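Long-range contact in ICChI, a glycosylated chitinase (Ipomoea carnea, PDB 6IDN), which probably hydrolyses the beta-1,4 links of chitin as a glycosylated family 18 plant enzyme with both chitinase and lysozyme activity: residues L87-W101 with Y133-G145. Numbering follows the deposited sequence.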
ATOM      1  N   LEU A  87      15.437   8.348  -4.471  1.00 19.15           N
ATOM      2  CA  LEU A  87      15.669   8.596  -5.885  1.00 17.05           C
ATOM      3  C   LEU A  87      16.591   9.795  -6.028  1.00 18.99           C
ATOM      4  O   LEU A  87      16.444  10.784  -5.309  1.00 22.52           O
ATOM      5  CB  LEU A  87      14.352   8.865  -6.597  1.00 18.70           C
ATOM      6  CG  LEU A  87      13.316   7.760  -6.399  1.00 18.88           C
ATOM      7  CD1 LEU A  87      11.955   8.257  -6.841  1.00 19.86           C
ATOM      8  CD2 LEU A  87      13.708   6.494  -7.169  1.00 17.07           C
ATOM      9  N   SER A  88      17.525   9.716  -6.973  1.00 19.91           N
ATOM     10  CA  SER A  88      18.552  10.744  -7.060  1.00 21.21           C
ATOM     11  C   SER A  88      18.323  11.774  -8.167  1.00 21.37           C
ATOM     12  O   SER A  88      18.996  12.817  -8.153  1.00 25.50           O
ATOM     13  CB  SER A  88      19.933  10.092  -7.236  1.00 25.96           C
ATOM     14  OG  SER A  88      19.949   9.223  -8.353  1.00 28.96           O
ATOM     15  N   SER A  89      17.389  11.536  -9.092  1.00 22.70           N
ATOM     16  CA  SER A  89      17.213  12.404 -10.256  1.00 26.17           C
ATOM     17  C   SER A  89      15.959  11.983 -11.005  1.00 20.32           C
ATOM     18  O   SER A  89      15.386  10.923 -10.742  1.00 19.84           O
ATOM     19  CB  SER A  89      18.410  12.329 -11.196  1.00 23.11           C
ATOM     20  OG  SER A  89      18.434  11.076 -11.846  1.00 22.13           O
ATOM     21  N   ARG A  90      15.555  12.808 -11.977  1.00 19.41           N
ATOM     22  CA  ARG A  90      14.435  12.412 -12.839  1.00 19.00           C
ATOM     23  C   ARG A  90      14.776  11.150 -13.621  1.00 19.23           C
ATOM     24  O   ARG A  90      13.925  10.265 -13.793  1.00 19.60           O
ATOM     25  CB  ARG A  90      14.074  13.534 -13.824  1.00 22.27           C
ATOM     26  CG  ARG A  90      13.503  14.826 -13.251  1.00 25.36           C
ATOM     27  CD  ARG A  90      13.082  15.783 -14.383  1.00 24.50           C
ATOM     28  NE  ARG A  90      12.055  15.147 -15.197  1.00 28.20           N
ATOM     29  CZ  ARG A  90      10.747  15.266 -14.995  1.00 26.26           C
ATOM     30  NH1 ARG A  90      10.280  16.043 -14.022  1.00 24.56           N
ATOM     31  NH2 ARG A  90       9.902  14.592 -15.770  1.00 22.08           N
ATOM     32  N   ASP A  91      16.010  11.056 -14.123  0.55 22.43           N
ATOM     33  CA  ASP A  91      16.415   9.870 -14.868  0.55 21.67           C
ATOM     34  C   ASP A  91      16.441   8.637 -13.974  0.55 19.01           C
ATOM     35  O   ASP A  91      16.127   7.528 -14.425  0.55 20.86           O
ATOM     36  CB  ASP A  91      17.786  10.095 -15.511  0.55 25.29           C
ATOM     37  CG  ASP A  91      17.726  11.040 -16.703  0.55 31.54           C
ATOM     38  OD1 ASP A  91      16.610  11.354 -17.175  0.55 28.21           O
ATOM     39  OD2 ASP A  91      18.802  11.470 -17.164  0.55 36.26           O
ATOM     40  N   ASP A  92      16.819   8.808 -12.704  1.00 21.45           N
ATOM     41  CA  ASP A  92      16.802   7.689 -11.767  1.00 18.35           C
ATOM     42  C   ASP A  92      15.382   7.214 -11.546  1.00 19.68           C
ATOM     43  O   ASP A  92      15.118   6.005 -11.473  1.00 19.47           O
ATOM     44  CB  ASP A  92      17.429   8.109 -10.436  1.00 17.85           C
ATOM     45  CG  ASP A  92      17.658   6.929  -9.489  1.00 21.72           C
ATOM     46  OD1 ASP A  92      18.127   5.861  -9.953  1.00 23.47           O
ATOM     47  OD2 ASP A  92      17.363   7.075  -8.284  1.00 21.38           O
ATOM     48  N   ALA A  93      14.449   8.159 -11.451  1.00 19.91           N
ATOM     49  CA  ALA A  93      13.048   7.794 -11.312  1.00 18.75           C
ATOM     50  C   ALA A  93      12.577   6.995 -12.518  1.00 18.32           C
ATOM     51  O   ALA A  93      11.851   6.004 -12.364  1.00 18.73           O
ATOM     52  CB  ALA A  93      12.199   9.052 -11.111  1.00 18.20           C
ATOM     53  N   ALA A  94      12.988   7.393 -13.732  1.00 18.69           N
ATOM     54  CA  ALA A  94      12.564   6.630 -14.907  1.00 19.15           C
ATOM     55  C   ALA A  94      13.183   5.236 -14.907  1.00 18.07           C
ATOM     56  O   ALA A  94      12.529   4.263 -15.309  1.00 18.86           O
ATOM     57  CB  ALA A  94      12.903   7.378 -16.205  1.00 16.09           C
ATOM     58  N   SER A  95      14.429   5.113 -14.436  1.00 19.37           N
ATOM     59  CA  SER A  95      15.096   3.812 -14.417  1.00 19.70           C
ATOM     60  C   SER A  95      14.428   2.859 -13.433  1.00 22.14           C
ATOM     61  O   SER A  95      14.310   1.656 -13.704  1.00 19.13           O
ATOM     62  CB  SER A  95      16.578   3.982 -14.058  1.00 23.25           C
ATOM     63  OG  SER A  95      17.294   4.637 -15.099  1.00 41.90           O
ATOM     64  N   VAL A  96      13.990   3.376 -12.281  1.00 17.52           N
ATOM     65  CA  VAL A  96      13.306   2.542 -11.296  1.00 14.04           C
ATOM     66  C   VAL A  96      11.930   2.131 -11.810  1.00 13.74           C
ATOM     67  O   VAL A  96      11.480   0.999 -11.584  1.00 16.62           O
ATOM     68  CB  VAL A  96      13.222   3.292  -9.953  1.00 16.29           C
ATOM     69  CG1 VAL A  96      12.338   2.560  -8.961  1.00 24.00           C
ATOM     70  CG2 VAL A  96      14.617   3.455  -9.376  1.00 17.82           C
ATOM     71  N   ALA A  97      11.235   3.039 -12.497  1.00 14.25           N
ATOM     72  CA  ALA A  97       9.940   2.678 -13.066  1.00 14.40           C
ATOM     73  C   ALA A  97      10.094   1.527 -14.038  1.00 16.06           C
ATOM     74  O   ALA A  97       9.298   0.578 -14.040  1.00 17.00           O
ATOM     75  CB  ALA A  97       9.319   3.884 -13.785  1.00 17.27           C
ATOM     76  N   GLN A  98      11.127   1.588 -14.875  1.00 15.56           N
ATOM     77  CA  GLN A  98      11.354   0.517 -15.846  1.00 15.59           C
ATOM     78  C   GLN A  98      11.665  -0.788 -15.135  1.00 18.29           C
ATOM     79  O   GLN A  98      11.173  -1.851 -15.523  1.00 17.47           O
ATOM     80  CB  GLN A  98      12.495   0.916 -16.777  1.00 20.16           C
ATOM     81  CG  GLN A  98      12.613   0.036 -17.967  1.00 36.84           C
ATOM     82  CD  GLN A  98      11.469   0.239 -18.920  1.00 40.96           C
ATOM     83  OE1 GLN A  98      11.275   1.325 -19.465  1.00 42.25           O
ATOM     84  NE2 GLN A  98      10.665  -0.803 -19.097  1.00 44.45           N
ATOM     85  N   TYR A  99      12.497  -0.726 -14.086  1.00 17.13           N
ATOM     86  CA  TYR A  99      12.792  -1.909 -13.298  1.00 17.58           C
ATOM     87  C   TYR A  99      11.517  -2.520 -12.749  1.00 16.16           C
ATOM     88  O   TYR A  99      11.337  -3.741 -12.788  1.00 19.64           O
ATOM     89  CB  TYR A  99      13.749  -1.568 -12.132  1.00 19.37           C
ATOM     90  CG  TYR A  99      13.733  -2.628 -11.033  1.00 21.60           C
ATOM     91  CD1 TYR A  99      14.535  -3.754 -11.113  1.00 24.63           C
ATOM     92  CD2 TYR A  99      12.895  -2.505  -9.926  1.00 19.14           C
ATOM     93  CE1 TYR A  99      14.507  -4.731 -10.122  1.00 19.99           C
ATOM     94  CE2 TYR A  99      12.855  -3.480  -8.935  1.00 19.52           C
ATOM     95  CZ  TYR A  99      13.669  -4.589  -9.043  1.00 23.08           C
ATOM     96  OH  TYR A  99      13.642  -5.560  -8.053  1.00 26.37           O
ATOM     97  N   LEU A 100      10.637  -1.682 -12.192  1.00 15.01           N
ATOM     98  CA  LEU A 100       9.403  -2.200 -11.615  1.00 14.32           C
ATOM     99  C   LEU A 100       8.532  -2.825 -12.692  1.00 17.56           C
ATOM    100  O   LEU A 100       7.956  -3.903 -12.491  1.00 17.31           O
ATOM    101  CB  LEU A 100       8.650  -1.086 -10.889  1.00 14.23           C
ATOM    102  CG  LEU A 100       9.399  -0.533  -9.684  1.00 14.47           C
ATOM    103  CD1 LEU A 100       8.703   0.722  -9.203  1.00 16.95           C
ATOM    104  CD2 LEU A 100       9.434  -1.551  -8.568  1.00 15.87           C
ATOM    105  N   TRP A 101       8.417  -2.161 -13.843  1.00 15.81           N
ATOM    106  CA  TRP A 101       7.620  -2.717 -14.932  1.00 14.17           C
ATOM    107  C   TRP A 101       8.190  -4.059 -15.378  1.00 15.95           C
ATOM    108  O   TRP A 101       7.455  -5.044 -15.544  1.00 16.48           O
ATOM    109  CB  TRP A 101       7.561  -1.728 -16.110  1.00 16.70           C
ATOM    110  CG  TRP A 101       6.936  -2.344 -17.321  1.00 15.82           C
ATOM    111  CD1 TRP A 101       7.587  -2.827 -18.415  1.00 15.54           C
ATOM    112  CD2 TRP A 101       5.542  -2.575 -17.544  1.00 20.50           C
ATOM    113  NE1 TRP A 101       6.679  -3.351 -19.311  1.00 17.48           N
ATOM    114  CE2 TRP A 101       5.419  -3.204 -18.796  1.00 17.98           C
ATOM    115  CE3 TRP A 101       4.383  -2.298 -16.811  1.00 20.80           C
ATOM    116  CZ2 TRP A 101       4.187  -3.572 -19.327  1.00 17.64           C
ATOM    117  CZ3 TRP A 101       3.159  -2.679 -17.337  1.00 19.22           C
ATOM    118  CH2 TRP A 101       3.071  -3.298 -18.585  1.00 19.60           C
ATOM    119  N   TYR A 133      11.354  13.326  -6.338  1.00 19.18           N
ATOM    120  CA  TYR A 133      11.181  12.573  -7.596  1.00 17.97           C
ATOM    121  C   TYR A 133      10.181  11.426  -7.518  1.00 16.87           C
ATOM    122  O   TYR A 133      10.033  10.698  -8.512  1.00 17.47           O
ATOM    123  CB  TYR A 133      12.518  12.045  -8.134  1.00 17.75           C
ATOM    124  CG  TYR A 133      13.555  13.128  -8.228  1.00 19.99           C
ATOM    125  CD1 TYR A 133      13.387  14.197  -9.095  1.00 20.83           C
ATOM    126  CD2 TYR A 133      14.687  13.090  -7.441  1.00 19.09           C
ATOM    127  CE1 TYR A 133      14.314  15.201  -9.167  1.00 22.94           C
ATOM    128  CE2 TYR A 133      15.617  14.088  -7.498  1.00 21.16           C
ATOM    129  CZ  TYR A 133      15.442  15.138  -8.375  1.00 25.65           C
ATOM    130  OH  TYR A 133      16.389  16.146  -8.435  1.00 29.70           O
ATOM    131  N   TYR A 134       9.451  11.254  -6.411  1.00 14.59           N
ATOM    132  CA  TYR A 134       8.383  10.255  -6.406  1.00 14.49           C
ATOM    133  C   TYR A 134       7.228  10.675  -7.309  1.00 14.38           C
ATOM    134  O   TYR A 134       6.500   9.809  -7.831  1.00 16.23           O
ATOM    135  CB  TYR A 134       7.911  10.009  -4.966  1.00 14.33           C
ATOM    136  CG  TYR A 134       8.929   9.202  -4.194  1.00 13.58           C
ATOM    137  CD1 TYR A 134       9.159   7.876  -4.517  1.00 15.84           C
ATOM    138  CD2 TYR A 134       9.673   9.773  -3.167  1.00 15.60           C
ATOM    139  CE1 TYR A 134      10.107   7.124  -3.833  1.00 15.88           C
ATOM    140  CE2 TYR A 134      10.630   9.027  -2.482  1.00 16.29           C
ATOM    141  CZ  TYR A 134      10.835   7.709  -2.813  1.00 17.03           C
ATOM    142  OH  TYR A 134      11.777   6.973  -2.134  1.00 18.63           O
ATOM    143  N   ASP A 135       7.038  11.985  -7.510  1.00 15.02           N
ATOM    144  CA  ASP A 135       6.093  12.431  -8.531  1.00 15.23           C
ATOM    145  C   ASP A 135       6.507  11.938  -9.914  1.00 14.99           C
ATOM    146  O   ASP A 135       5.669  11.459 -10.691  1.00 15.28           O
ATOM    147  CB  ASP A 135       5.931  13.966  -8.517  1.00 16.17           C
ATOM    148  CG  ASP A 135       7.247  14.756  -8.539  1.00 19.38           C
ATOM    149  OD1 ASP A 135       8.349  14.205  -8.348  1.00 18.22           O
ATOM    150  OD2 ASP A 135       7.151  16.001  -8.722  1.00 21.09           O
ATOM    151  N   THR A 136       7.798  12.041 -10.237  1.00 15.23           N
ATOM    152  CA  THR A 136       8.300  11.569 -11.526  1.00 13.01           C
ATOM    153  C   THR A 136       8.174  10.049 -11.639  1.00 14.17           C
ATOM    154  O   THR A 136       7.777   9.530 -12.689  1.00 14.95           O
ATOM    155  CB  THR A 136       9.756  12.033 -11.705  1.00 12.86           C
ATOM    156  OG1 THR A 136       9.825  13.466 -11.543  1.00 24.22           O
ATOM    157  CG2 THR A 136      10.306  11.663 -13.077  1.00 14.70           C
ATOM    158  N   LEU A 137       8.455   9.318 -10.550  1.00 13.24           N
ATOM    159  CA  LEU A 137       8.291   7.864 -10.581  1.00 13.86           C
ATOM    160  C   LEU A 137       6.847   7.487 -10.898  1.00 15.09           C
ATOM    161  O   LEU A 137       6.601   6.607 -11.735  1.00 14.11           O
ATOM    162  CB  LEU A 137       8.750   7.241  -9.247  1.00 13.56           C
ATOM    163  CG  LEU A 137       8.575   5.725  -9.077  1.00 15.68           C
ATOM    164  CD1 LEU A 137       9.309   4.968 -10.201  1.00 15.23           C
ATOM    165  CD2 LEU A 137       9.050   5.276  -7.706  1.00 14.21           C
ATOM    166  N   ALA A 138       5.876   8.155 -10.257  1.00 12.94           N
ATOM    167  CA  ALA A 138       4.475   7.861 -10.546  1.00 13.80           C
ATOM    168  C   ALA A 138       4.144   8.171 -11.999  1.00 13.39           C
ATOM    169  O   ALA A 138       3.432   7.403 -12.660  1.00 15.38           O
ATOM    170  CB  ALA A 138       3.555   8.650  -9.610  1.00 16.84           C
ATOM    171  N   GLU A 139       4.647   9.304 -12.506  1.00 13.63           N
ATOM    172  CA  GLU A 139       4.382   9.686 -13.890  1.00 13.34           C
ATOM    173  C   GLU A 139       5.002   8.687 -14.861  1.00 15.60           C
ATOM    174  O   GLU A 139       4.396   8.332 -15.878  1.00 17.19           O
ATOM    175  CB  GLU A 139       4.920  11.109 -14.126  1.00 13.72           C
ATOM    176  CG  GLU A 139       4.012  12.213 -13.490  1.00 15.87           C
ATOM    177  CD  GLU A 139       4.629  13.603 -13.504  1.00 18.92           C
ATOM    178  OE1 GLU A 139       5.859  13.717 -13.699  1.00 21.71           O
ATOM    179  OE2 GLU A 139       3.885  14.599 -13.346  1.00 20.28           O
ATOM    180  N   GLN A 140       6.214   8.211 -14.568  1.00 15.03           N
ATOM    181  CA  GLN A 140       6.837   7.270 -15.491  1.00 14.53           C
ATOM    182  C   GLN A 140       6.163   5.905 -15.459  1.00 13.96           C
ATOM    183  O   GLN A 140       6.078   5.247 -16.503  1.00 16.50           O
ATOM    184  CB  GLN A 140       8.329   7.146 -15.178  1.00 16.43           C
ATOM    185  CG  GLN A 140       9.104   8.447 -15.376  1.00 17.18           C
ATOM    186  CD  GLN A 140       9.332   8.832 -16.839  1.00 19.15           C
ATOM    187  OE1 GLN A 140       9.836   9.914 -17.122  1.00 26.21           O
ATOM    188  NE2 GLN A 140       8.966   7.959 -17.765  1.00 20.47           N
ATOM    189  N   LEU A 141       5.676   5.475 -14.291  1.00 13.52           N
ATOM    190  CA  LEU A 141       4.868   4.249 -14.240  1.00 14.45           C
ATOM    191  C   LEU A 141       3.562   4.408 -15.014  1.00 18.02           C
ATOM    192  O   LEU A 141       3.114   3.475 -15.694  1.00 16.92           O
ATOM    193  CB  LEU A 141       4.566   3.886 -12.789  1.00 13.04           C
ATOM    194  CG  LEU A 141       5.757   3.324 -12.018  1.00 14.51           C
ATOM    195  CD1 LEU A 141       5.464   3.310 -10.521  1.00 14.80           C
ATOM    196  CD2 LEU A 141       6.103   1.925 -12.484  1.00 16.14           C
ATOM    197  N   TRP A 142       2.917   5.569 -14.900  1.00 14.21           N
ATOM    198  CA  TRP A 142       1.683   5.820 -15.646  1.00 11.66           C
ATOM    199  C   TRP A 142       1.929   5.693 -17.142  1.00 14.75           C
ATOM    200  O   TRP A 142       1.132   5.083 -17.863  1.00 15.86           O
ATOM    201  CB  TRP A 142       1.170   7.217 -15.276  1.00 15.14           C
ATOM    202  CG  TRP A 142      -0.150   7.685 -15.861  1.00 14.49           C
ATOM    203  CD1 TRP A 142      -1.381   7.647 -15.257  1.00 17.35           C
ATOM    204  CD2 TRP A 142      -0.347   8.356 -17.116  1.00 14.04           C
ATOM    205  NE1 TRP A 142      -2.331   8.202 -16.081  1.00 17.36           N
ATOM    206  CE2 TRP A 142      -1.723   8.640 -17.231  1.00 16.13           C
ATOM    207  CE3 TRP A 142       0.500   8.701 -18.178  1.00 17.19           C
ATOM    208  CZ2 TRP A 142      -2.260   9.287 -18.341  1.00 18.39           C
ATOM    209  CZ3 TRP A 142      -0.036   9.349 -19.275  1.00 20.20           C
ATOM    210  CH2 TRP A 142      -1.401   9.624 -19.355  1.00 18.67           C
ATOM    211  N   ILE A 143       3.042   6.261 -17.626  1.00 13.69           N
ATOM    212  CA  ILE A 143       3.380   6.137 -19.039  1.00 13.00           C
ATOM    213  C   ILE A 143       3.608   4.676 -19.415  1.00 15.82           C
ATOM    214  O   ILE A 143       3.148   4.220 -20.467  1.00 16.68           O
ATOM    215  CB  ILE A 143       4.609   6.997 -19.364  1.00 16.15           C
ATOM    216  CG1 ILE A 143       4.241   8.478 -19.239  1.00 13.96           C
ATOM    217  CG2 ILE A 143       5.124   6.687 -20.761  1.00 17.85           C
ATOM    218  CD1 ILE A 143       5.463   9.387 -19.224  1.00 17.46           C
ATOM    219  N   LEU A 144       4.324   3.924 -18.574  1.00 14.76           N
ATOM    220  CA  LEU A 144       4.600   2.521 -18.907  1.00 15.84           C
ATOM    221  C   LEU A 144       3.310   1.720 -19.034  1.00 17.70           C
ATOM    222  O   LEU A 144       3.189   0.846 -19.912  1.00 16.84           O
ATOM    223  CB  LEU A 144       5.521   1.902 -17.852  1.00 14.90           C
ATOM    224  CG  LEU A 144       7.004   2.268 -18.008  1.00 17.03           C
ATOM    225  CD1 LEU A 144       7.754   2.067 -16.700  1.00 21.66           C
ATOM    226  CD2 LEU A 144       7.657   1.432 -19.127  1.00 21.42           C
ATOM    227  N   GLY A 145       2.332   1.999 -18.175  1.00 18.30           N
ATOM    228  CA  GLY A 145       1.041   1.357 -18.330  1.00 17.59           C
ATOM    229  C   GLY A 145       0.395   1.699 -19.655  1.00 19.13           C
ATOM    230  O   GLY A 145      -0.115   0.825 -20.360  1.00 22.56           O
TER
HETATM  231  O   HOH W   1       7.384  15.948 -13.185  1.00 20.45           O
HETATM  232  O   HOH W   2       7.104  13.694 -16.068  1.00 21.89           O
HETATM  233  O   HOH W   3      12.173  11.029 -16.011  1.00 29.52           O
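Helices 90-101 and 134-145, consecutive outer helices of the TIM barrel, run in the same general sense, their axes 8.3 Å apart and crossing at -44°. The alanines of the first helix permit this close approach: the CA atoms of A93 and L137 are 4.8 Å apart, and A97 is a knob in the hole formed by L137, Q140, L141 and L144. L137, whose chi1 of 177° carries CG away from the backbone N, brings CD1 to A97 CB, 3.7 Å away, while beneath it L78 and F124 of the barrel strands continue the apolar core. Toward the C-terminal ends the branched L144 packs between the helices, its CD1 3.8 Å from W101 CB. At the N-terminal ends the flat ring of Y133 lies against the turn at S89, the N-cap of helix 90-101, with S89 C over its centre and L87 O at its edge; replacing Y133 with an alanine is likely to leave that turn without its platform and open a gap beside S89. L87 CD1, meanwhile, makes a CH-pi contact with the face of Y134, 3.9 Å from the ring centroid. Long polar side chains suit the solvent side, where two waters link the R90 guanidinium to E139 OE1, and a third donates to both R90 O (2.9 Å) and Q140 OE1 (2.8 Å).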